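Local coordinates for HTH-type transcriptional regulator cbl (PDB 2FYI), which may act as an accessory LysR-type transcriptional regulator within the cys regulon and is represented here by its cofactor-binding domain, at residues A[27-32]-A[82-87]; A[19-24]-A[67-72]; A[86-91]-A[186-191]. All coordinates share one frame; numbering follows the deposited sequence.

Contact 1: A[27-32]-A[82-87]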
loop_
_atom_site.group_PDB
_atom_site.type_symbol
_atom_site.label_atom_id
_atom_site.label_comp_id
_atom_site.label_asym_id
_atom_site.label_seq_id
_atom_site.Cartn_x
_atom_site.Cartn_y
_atom_site.Cartn_z
ATOM N N TYR A 27 -5.860 2.763 9.812
ATOM C CA TYR A 27 -5.711 2.714 11.254
ATOM C C TYR A 27 -6.353 3.839 12.043
ATOM O O TYR A 27 -6.430 3.777 13.266
ATOM C CB TYR A 27 -4.243 2.619 11.643
ATOM C CG TYR A 27 -3.544 1.515 10.926
ATOM C CD1 TYR A 27 -2.444 1.768 10.107
ATOM C CD2 TYR A 27 -4.009 0.217 11.033
ATOM C CE1 TYR A 27 -1.816 0.753 9.415
ATOM C CE2 TYR A 27 -3.393 -0.800 10.363
ATOM C CZ TYR A 27 -2.299 -0.534 9.546
ATOM O OH TYR A 27 -1.698 -1.598 8.891
ATOM N N SER A 28 -6.812 4.882 11.373
ATOM C CA SER A 28 -7.463 6.002 12.099
ATOM C C SER A 28 -8.792 6.441 11.516
ATOM O O SER A 28 -9.686 6.762 12.270
ATOM C CB SER A 28 -6.572 7.231 12.154
ATOM O OG SER A 28 -5.233 6.846 12.414
ATOM N N LEU A 29 -8.928 6.479 10.190
ATOM C CA LEU A 29 -10.142 6.976 9.582
ATOM C C LEU A 29 -11.389 6.147 9.793
ATOM O O LEU A 29 -12.476 6.702 9.827
ATOM C CB LEU A 29 -9.959 7.169 8.104
ATOM C CG LEU A 29 -9.205 8.429 7.770
ATOM C CD1 LEU A 29 -8.718 8.316 6.334
ATOM C CD2 LEU A 29 -10.096 9.633 7.949
ATOM N N PRO A 30 -11.259 4.817 9.893
ATOM C CA PRO A 30 -12.497 4.061 9.874
ATOM C C PRO A 30 -13.468 4.545 10.958
ATOM O O PRO A 30 -14.664 4.728 10.705
ATOM C CB PRO A 30 -12.010 2.633 10.114
ATOM C CG PRO A 30 -10.663 2.667 9.508
ATOM C CD PRO A 30 -10.095 3.931 9.989
ATOM N N GLU A 31 -12.938 4.781 12.151
ATOM C CA GLU A 31 -13.747 5.216 13.282
ATOM C C GLU A 31 -14.495 6.523 13.006
ATOM O O GLU A 31 -15.711 6.648 13.174
ATOM C CB GLU A 31 -12.835 5.474 14.442
ATOM C CG GLU A 31 -13.586 5.737 15.690
ATOM C CD GLU A 31 -12.841 5.194 16.903
ATOM O OE1 GLU A 31 -11.573 5.204 16.875
ATOM O OE2 GLU A 31 -13.530 4.755 17.872
ATOM N N VAL A 32 -13.727 7.524 12.628
ATOM C CA VAL A 32 -14.260 8.788 12.193
ATOM C C VAL A 32 -15.272 8.595 11.071
ATOM O O VAL A 32 -16.345 9.180 11.100
ATOM C CB VAL A 32 -13.118 9.667 11.645
ATOM C CG1 VAL A 32 -13.664 10.906 11.019
ATOM C CG2 VAL A 32 -12.112 10.019 12.733
ATOM N N PHE A 82 -4.120 21.479 9.665
ATOM C CA PHE A 82 -4.369 21.438 11.097
ATOM C C PHE A 82 -3.926 20.090 11.609
ATOM O O PHE A 82 -4.093 19.072 10.923
ATOM C CB PHE A 82 -5.850 21.599 11.379
ATOM C CG PHE A 82 -6.474 22.783 10.715
ATOM C CD1 PHE A 82 -6.908 22.715 9.401
ATOM C CD2 PHE A 82 -6.675 23.966 11.412
ATOM C CE1 PHE A 82 -7.525 23.831 8.779
ATOM C CE2 PHE A 82 -7.288 25.083 10.793
ATOM C CZ PHE A 82 -7.705 25.006 9.479
ATOM N N PRO A 83 -3.366 20.084 12.823
ATOM C CA PRO A 83 -2.896 18.868 13.508
ATOM C C PRO A 83 -4.057 17.980 13.946
ATOM O O PRO A 83 -4.989 18.445 14.590
ATOM C CB PRO A 83 -2.109 19.420 14.703
ATOM C CG PRO A 83 -2.571 20.820 14.876
ATOM C CD PRO A 83 -3.155 21.318 13.600
ATOM N N TRP A 84 -4.018 16.718 13.580
ATOM C CA TRP A 84 -5.042 15.813 14.034
ATOM C C TRP A 84 -4.618 15.089 15.323
ATOM O O TRP A 84 -5.284 15.224 16.350
ATOM C CB TRP A 84 -5.458 14.873 12.927
ATOM C CG TRP A 84 -6.524 13.953 13.316
ATOM C CD1 TRP A 84 -7.309 14.016 14.437
ATOM C CD2 TRP A 84 -6.968 12.825 12.571
ATOM N NE1 TRP A 84 -8.214 12.993 14.433
ATOM C CE2 TRP A 84 -8.024 12.240 13.298
ATOM C CE3 TRP A 84 -6.575 12.250 11.357
ATOM C CZ2 TRP A 84 -8.681 11.096 12.856
ATOM C CZ3 TRP A 84 -7.233 11.121 10.919
ATOM C CH2 TRP A 84 -8.269 10.550 11.673
ATOM N N PHE A 85 -3.512 14.359 15.292
ATOM C CA PHE A 85 -2.945 13.790 16.512
ATOM C C PHE A 85 -1.464 13.492 16.296
ATOM O O PHE A 85 -0.971 13.566 15.165
ATOM C CB PHE A 85 -3.689 12.527 16.935
ATOM C CG PHE A 85 -3.668 11.466 15.901
ATOM C CD1 PHE A 85 -2.588 10.597 15.809
ATOM C CD2 PHE A 85 -4.705 11.369 14.961
ATOM C CE1 PHE A 85 -2.543 9.618 14.821
ATOM C CE2 PHE A 85 -4.672 10.387 13.951
ATOM C CZ PHE A 85 -3.580 9.506 13.880
ATOM N N ARG A 86 -0.752 13.171 17.378
ATOM C CA ARG A 86 0.656 12.757 17.275
ATOM C C ARG A 86 0.901 11.268 17.457
ATOM O O ARG A 86 0.110 10.565 18.069
ATOM C CB ARG A 86 1.554 13.581 18.171
ATOM C CG ARG A 86 1.580 14.979 17.684
ATOM C CD ARG A 86 1.803 15.918 18.809
ATOM N NE ARG A 86 3.155 16.462 18.739
ATOM C CZ ARG A 86 4.228 15.979 19.376
ATOM N NH1 ARG A 86 4.157 14.909 20.198
ATOM N NH2 ARG A 86 5.395 16.590 19.192
ATOM N N TRP A 87 1.987 10.786 16.866
ATOM C CA TRP A 87 2.293 9.363 16.897
ATOM C C TRP A 87 3.761 9.069 16.738
ATOM O O TRP A 87 4.516 9.898 16.215
ATOM C CB TRP A 87 1.546 8.656 15.806
ATOM C CG TRP A 87 1.922 9.076 14.452
ATOM C CD1 TRP A 87 1.372 10.081 13.733
ATOM C CD2 TRP A 87 2.922 8.474 13.611
ATOM N NE1 TRP A 87 1.953 10.148 12.485
ATOM C CE2 TRP A 87 2.907 9.169 12.385
ATOM C CE3 TRP A 87 3.826 7.410 13.775
ATOM C CZ2 TRP A 87 3.764 8.834 11.322
ATOM C CZ3 TRP A 87 4.672 7.081 12.719
ATOM C CH2 TRP A 87 4.638 7.795 11.512
#

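Contact 2: A[19-24]-A[67-72]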
loop_
_atom_site.group_PDB
_atom_site.type_symbol
_atom_site.label_atom_id
_atom_site.label_comp_id
_atom_site.label_asym_id
_atom_site.label_seq_id
_atom_site.Cartn_x
_atom_site.Cartn_y
_atom_site.Cartn_z
ATOM N N ALA A 19 -8.653 12.525 0.412
ATOM C CA ALA A 19 -7.463 11.905 -0.118
ATOM C C ALA A 19 -6.541 11.607 1.052
ATOM O O ALA A 19 -6.336 12.451 1.942
ATOM C CB ALA A 19 -6.801 12.800 -1.125
ATOM N N THR A 20 -6.005 10.400 1.068
ATOM C CA THR A 20 -5.226 9.992 2.203
ATOM C C THR A 20 -4.201 8.885 1.924
ATOM O O THR A 20 -4.141 8.325 0.835
ATOM C CB THR A 20 -6.154 9.569 3.314
ATOM O OG1 THR A 20 -5.416 9.549 4.525
ATOM C CG2 THR A 20 -6.758 8.205 3.047
ATOM N N THR A 21 -3.398 8.572 2.928
ATOM C CA THR A 21 -2.383 7.507 2.857
ATOM C C THR A 21 -2.874 6.190 3.426
ATOM O O THR A 21 -3.882 6.152 4.135
ATOM C CB THR A 21 -1.142 7.894 3.688
ATOM O OG1 THR A 21 -1.533 8.181 5.053
ATOM C CG2 THR A 21 -0.500 9.115 3.093
ATOM N N HIS A 22 -2.130 5.126 3.147
ATOM C CA HIS A 22 -2.438 3.799 3.639
ATOM C C HIS A 22 -2.597 3.821 5.141
ATOM O O HIS A 22 -3.539 3.236 5.706
ATOM C CB HIS A 22 -1.295 2.857 3.272
ATOM C CG HIS A 22 -1.456 1.474 3.825
ATOM N ND1 HIS A 22 -1.098 1.140 5.120
ATOM C CD2 HIS A 22 -1.948 0.344 3.263
ATOM C CE1 HIS A 22 -1.369 -0.135 5.327
ATOM N NE2 HIS A 22 -1.889 -0.637 4.218
ATOM N N THR A 23 -1.667 4.513 5.791
ATOM C CA THR A 23 -1.655 4.538 7.243
ATOM C C THR A 23 -2.988 5.005 7.838
ATOM O O THR A 23 -3.553 4.331 8.686
ATOM C CB THR A 23 -0.534 5.432 7.850
ATOM O OG1 THR A 23 0.723 5.199 7.207
ATOM C CG2 THR A 23 -0.403 5.137 9.321
ATOM N N GLN A 24 -3.492 6.166 7.426
ATOM C CA GLN A 24 -4.706 6.648 8.076
ATOM C C GLN A 24 -5.914 5.893 7.534
ATOM O O GLN A 24 -6.806 5.562 8.289
ATOM C CB GLN A 24 -4.868 8.185 8.003
ATOM C CG GLN A 24 -3.677 8.968 7.397
ATOM C CD GLN A 24 -2.407 9.006 8.264
ATOM O OE1 GLN A 24 -2.351 8.473 9.386
ATOM N NE2 GLN A 24 -1.373 9.653 7.734
ATOM N N GLY A 67 -7.281 16.641 2.630
ATOM C CA GLY A 67 -6.107 15.796 2.488
ATOM C C GLY A 67 -5.631 15.382 3.864
ATOM O O GLY A 67 -5.606 16.205 4.787
ATOM N N ILE A 68 -5.261 14.111 4.021
ATOM C CA ILE A 68 -4.782 13.633 5.324
ATOM C C ILE A 68 -3.516 12.820 5.184
ATOM O O ILE A 68 -3.508 11.753 4.541
ATOM C CB ILE A 68 -5.829 12.771 6.033
ATOM C CG1 ILE A 68 -7.085 13.604 6.327
ATOM C CG2 ILE A 68 -5.256 12.199 7.300
ATOM C CD1 ILE A 68 -8.393 12.818 6.237
ATOM N N ALA A 69 -2.440 13.330 5.782
ATOM C CA ALA A 69 -1.127 12.683 5.693
ATOM C C ALA A 69 -0.210 13.201 6.787
ATOM O O ALA A 69 -0.526 14.191 7.464
ATOM C CB ALA A 69 -0.517 12.924 4.348
ATOM N N SER A 70 0.925 12.528 6.976
ATOM C CA SER A 70 1.911 12.993 7.971
ATOM C C SER A 70 2.962 13.902 7.352
ATOM O O SER A 70 3.674 14.573 8.060
ATOM C CB SER A 70 2.619 11.819 8.661
ATOM O OG SER A 70 1.771 11.079 9.519
ATOM N N GLU A 71 3.067 13.914 6.031
ATOM C CA GLU A 71 4.133 14.651 5.381
ATOM C C GLU A 71 3.584 15.711 4.435
ATOM O O GLU A 71 2.445 15.634 3.975
ATOM C CB GLU A 71 5.050 13.691 4.617
ATOM C CG GLU A 71 5.595 12.529 5.462
ATOM C CD GLU A 71 6.705 12.960 6.466
ATOM O OE1 GLU A 71 7.326 14.049 6.281
ATOM O OE2 GLU A 71 6.965 12.192 7.433
ATOM N N ARG A 72 4.394 16.731 4.182
ATOM C CA ARG A 72 4.143 17.677 3.093
ATOM C C ARG A 72 2.837 18.439 3.075
ATOM O O ARG A 72 2.442 18.815 1.995
ATOM C CB ARG A 72 4.147 16.947 1.729
ATOM C CG ARG A 72 5.394 16.201 1.384
ATOM C CD ARG A 72 5.866 16.656 0.037
ATOM N NE ARG A 72 6.837 15.749 -0.572
ATOM C CZ ARG A 72 7.072 15.696 -1.890
ATOM N NH1 ARG A 72 6.409 16.501 -2.732
ATOM N NH2 ARG A 72 7.964 14.832 -2.376
HETATM O O HOH W 1 1.314 8.906 7.469
#

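Contact 3: A[86-91]-A[186-191]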
loop_
_atom_site.group_PDB
_atom_site.type_symbol
_atom_site.label_atom_id
_atom_site.label_comp_id
_atom_site.label_asym_id
_atom_site.label_seq_id
_atom_site.Cartn_x
_atom_site.Cartn_y
_atom_site.Cartn_z
ATOM N N ARG A 86 -0.752 13.171 17.378
ATOM C CA ARG A 86 0.656 12.757 17.275
ATOM C C ARG A 86 0.901 11.268 17.457
ATOM O O ARG A 86 0.110 10.565 18.069
ATOM C CB ARG A 86 1.554 13.581 18.171
ATOM C CG ARG A 86 1.580 14.979 17.684
ATOM C CD ARG A 86 1.803 15.918 18.809
ATOM N NE ARG A 86 3.155 16.462 18.739
ATOM C CZ ARG A 86 4.228 15.979 19.376
ATOM N NH1 ARG A 86 4.157 14.909 20.198
ATOM N NH2 ARG A 86 5.395 16.590 19.192
ATOM N N TRP A 87 1.987 10.786 16.866
ATOM C CA TRP A 87 2.293 9.363 16.897
ATOM C C TRP A 87 3.761 9.069 16.738
ATOM O O TRP A 87 4.516 9.898 16.215
ATOM C CB TRP A 87 1.546 8.656 15.806
ATOM C CG TRP A 87 1.922 9.076 14.452
ATOM C CD1 TRP A 87 1.372 10.081 13.733
ATOM C CD2 TRP A 87 2.922 8.474 13.611
ATOM N NE1 TRP A 87 1.953 10.148 12.485
ATOM C CE2 TRP A 87 2.907 9.169 12.385
ATOM C CE3 TRP A 87 3.826 7.410 13.775
ATOM C CZ2 TRP A 87 3.764 8.834 11.322
ATOM C CZ3 TRP A 87 4.672 7.081 12.719
ATOM C CH2 TRP A 87 4.638 7.795 11.512
ATOM N N HIS A 88 4.149 7.876 17.188
ATOM C CA HIS A 88 5.543 7.453 17.198
ATOM C C HIS A 88 5.727 6.139 16.489
ATOM O O HIS A 88 4.802 5.326 16.390
ATOM C CB HIS A 88 5.992 7.206 18.620
ATOM C CG HIS A 88 6.263 8.446 19.398
ATOM N ND1 HIS A 88 7.519 9.003 19.486
ATOM C CD2 HIS A 88 5.451 9.224 20.148
ATOM C CE1 HIS A 88 7.472 10.081 20.246
ATOM N NE2 HIS A 88 6.231 10.234 20.662
ATOM N N HIS A 89 6.949 5.891 16.042
ATOM C CA HIS A 89 7.267 4.575 15.506
ATOM C C HIS A 89 7.500 3.587 16.622
ATOM O O HIS A 89 8.007 3.931 17.700
ATOM C CB HIS A 89 8.518 4.626 14.664
ATOM C CG HIS A 89 8.365 5.414 13.411
ATOM N ND1 HIS A 89 8.925 6.663 13.249
ATOM C CD2 HIS A 89 7.709 5.137 12.263
ATOM C CE1 HIS A 89 8.621 7.120 12.050
ATOM N NE2 HIS A 89 7.889 6.210 11.429
ATOM N N SER A 90 7.158 2.341 16.375
ATOM C CA SER A 90 7.631 1.339 17.285
ATOM C C SER A 90 8.341 0.188 16.553
ATOM O O SER A 90 8.419 0.161 15.324
ATOM C CB SER A 90 6.550 0.918 18.282
ATOM O OG SER A 90 5.538 0.150 17.679
ATOM N N LEU A 91 8.935 -0.724 17.313
ATOM C CA LEU A 91 9.822 -1.713 16.713
ATOM C C LEU A 91 9.081 -3.024 16.677
ATOM O O LEU A 91 8.588 -3.489 17.702
ATOM C CB LEU A 91 11.125 -1.816 17.518
ATOM C CG LEU A 91 12.232 -2.699 16.937
ATOM C CD1 LEU A 91 12.614 -2.228 15.573
ATOM C CD2 LEU A 91 13.448 -2.698 17.803
ATOM N N PHE A 186 13.021 7.825 19.045
ATOM C CA PHE A 186 12.670 8.639 17.891
ATOM C C PHE A 186 11.739 9.795 18.265
ATOM O O PHE A 186 11.008 9.719 19.257
ATOM C CB PHE A 186 11.990 7.771 16.873
ATOM C CG PHE A 186 12.784 6.583 16.492
ATOM C CD1 PHE A 186 13.818 6.692 15.567
ATOM C CD2 PHE A 186 12.503 5.339 17.034
ATOM C CE1 PHE A 186 14.571 5.562 15.193
ATOM C CE2 PHE A 186 13.260 4.206 16.664
ATOM C CZ PHE A 186 14.295 4.320 15.746
ATOM N N ASP A 187 11.746 10.865 17.479
ATOM C CA ASP A 187 10.768 11.925 17.698
ATOM C C ASP A 187 9.375 11.586 17.174
ATOM O O ASP A 187 9.220 10.711 16.299
ATOM C CB ASP A 187 11.256 13.232 17.089
ATOM C CG ASP A 187 12.478 13.769 17.803
ATOM O OD1 ASP A 187 12.755 13.263 18.934
ATOM O OD2 ASP A 187 13.158 14.669 17.244
ATOM N N ALA A 188 8.381 12.285 17.733
ATOM C CA ALA A 188 6.965 12.178 17.355
ATOM C C ALA A 188 6.701 12.698 15.957
ATOM O O ALA A 188 7.402 13.564 15.478
ATOM C CB ALA A 188 6.139 12.951 18.311
ATOM N N ASN A 189 5.665 12.163 15.318
ATOM C CA ASN A 189 5.170 12.674 14.037
ATOM C C ASN A 189 3.795 13.273 14.232
ATOM O O ASN A 189 3.159 13.068 15.261
ATOM C CB ASN A 189 5.063 11.528 13.044
ATOM C CG ASN A 189 6.348 10.750 12.936
ATOM O OD1 ASN A 189 7.272 11.153 12.221
ATOM N ND2 ASN A 189 6.432 9.647 13.664
ATOM N N THR A 190 3.314 13.994 13.236
ATOM C CA THR A 190 1.977 14.552 13.326
ATOM C C THR A 190 1.182 14.222 12.093
ATOM O O THR A 190 1.726 14.189 10.981
ATOM C CB THR A 190 2.011 16.046 13.391
ATOM O OG1 THR A 190 2.801 16.441 14.505
ATOM C CG2 THR A 190 0.615 16.553 13.562
ATOM N N VAL A 191 -0.106 13.974 12.270
ATOM C CA VAL A 191 -0.945 13.735 11.117
ATOM C C VAL A 191 -1.737 14.994 10.891
ATOM O O VAL A 191 -2.382 15.479 11.811
ATOM C CB VAL A 191 -1.927 12.616 11.330
ATOM C CG1 VAL A 191 -2.717 12.464 10.079
ATOM C CG2 VAL A 191 -1.205 11.367 11.630
#

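Contact 1: A[27-32]-A[82-87]
The turn joining helices 22-27 and 29-39 meets a bulged part of the long strand 79-94, where Ser28, Leu29 and Val32 gather around Trp84 and Phe85. With CG anti to its backbone N (chi1 -178°), Trp84 sends its indole straight out, so that the far end of the six-membered ring reaches the helix. Its CZ2 lies 3.6 Å from Val32 CG2, the two side chains approaching from opposite directions. CH2 of Trp84 lies 3.8 Å from Ser28 CB and 4.2 Å from Leu29 CD2, the second of these an apolar contact. Both aromatic residues can face the helix because Trp84 and Phe85 form a classic beta bulge opposite Val191 of strand 189-196, which puts two successive side chains on the same side. Phe85 CE2 consequently sits over the centre of the Trp84 ring, while Phe85 CZ comes 3.5 Å from Ser28 OG. A serine suits this turn, being small enough to admit both rings. Phe208 of helix 203-212 packs on Leu29 and Val32 as well, and Trp84 NE1 makes a weak hydrogen bond to Cys212 O. Tyr154 of the second subunit packs against Leu29.

Contact 2: A[19-24]-A[67-72]
Gln24 reaches from the first helix of the domain across to Ile68, Ala69 and Ser70, where a neighbouring strand runs out into a loop. Its CB stands 4.1 Å from Ile68 CG2, and CG comes closer to the same methyl, at 3.6 Å, the two side chains crossing obliquely. The chain then bends (chi2 -70°), which turns the amide along the backbone that follows Ile68 and brings NE2 to 3.7 Å from Ala69 CA. At the tip NE2 gives a weak hydrogen bond of 2.8 Å to a water, and that water lies 3.0 Å from Ser70 OG, whose stronger partner is Trp87 NE1. Glutamine suits the place: its aliphatic part packs on isoleucine while its amide meets polar atoms.

Behind this the strands pair in parallel. Ile68 N donates to Ala19 O (2.9 Å, 151° at the hydrogen). One residue further on, the Thr20 side chain adds a bond of its own: OG1, anti to its own backbone N (chi1 -163°), donates to Ile68 O at 2.9 Å, tilted from the carbonyl plane. Thr21 is the N-cap residue of helix 22-27, and its methyl CG2 rests 4.0 Å from Ala69 CB.

The end of strand 14-20 and the start of helix 22-27 probably border the cleft between the two subdomains, where LysR-type relatives of the periplasmic-binding-protein fold bind their effectors. Strand 66-69 lies between strands 14-20 and 189-196. Ile55 of helix 52-61 touches Ala19, Thr21 and Ala69, while Leu29 of helix 29-39 packs on Thr20 and Ile68 from the other face of the sheet.

Contact 3: A[86-91]-A[186-191]
Trp87 carries its CG between the backbone N and the carbonyl carbon (chi1 63°), and Asn189 has its own CG anti to the carbonyl carbon (chi1 -53°); together these rotations lay the asparagine side chain over one indole face. The two residues are a hydrogen-bonded pair in the antiparallel crossover strands that join the two alpha/beta subdomains, the hinge of the LysR effector-binding fold. Trp87 N donates to Asn189 O (3.0 Å), and Asn189 N returns a nearly straight bond to Trp87 O (2.7 Å). The same carbonyl oxygen receives a second donor, Asn189 ND2 at 3.2 Å, from above the carbonyl plane, which holds the amide over the ring. Asn189 CB makes a CH-pi contact 3.6 Å from the centroid of the five-membered ring, the amide being inclined 31° to the indole. At the pyrrole end, Val191 CG2 lies 3.6 Å from Trp87 CD1, and NE1 is hydrogen-bonded to Ser70 OG. With an alanine in place of Trp87, Asn189 CB and Val191 CG2 would probably lose the surface they rest on, and Ser70 OG its indole partner. Asparagine fits because it can cover an aromatic face and still bond the backbone. On the opposite face of the strands, the Ala188 methyl is small enough to touch two flat groups, with CB 3.4 Å from Arg86 NH1 over the guanidinium and 3.6 Å from His88 NE2 over the imidazole.

How the contacts relate
From the N terminus, contact 2 opens first, where strand 14-20 turns into helix 22-27, and contact 1 opens at the start of the next helix. Contact 2 closes at residues 67-72 and contact 1 only at 82-87, so the two loops cross; both draw the early helices onto the sheet of the first subdomain. Contact 3 opens on residues shared with contact 1, Arg86 and Trp87, after contact 2 has closed. Its loop takes in most of the second subdomain before the chain returns at 186-191. Val191 joins all three, pairing with the bulge of contact 1 and packing on Ile68 of contact 2.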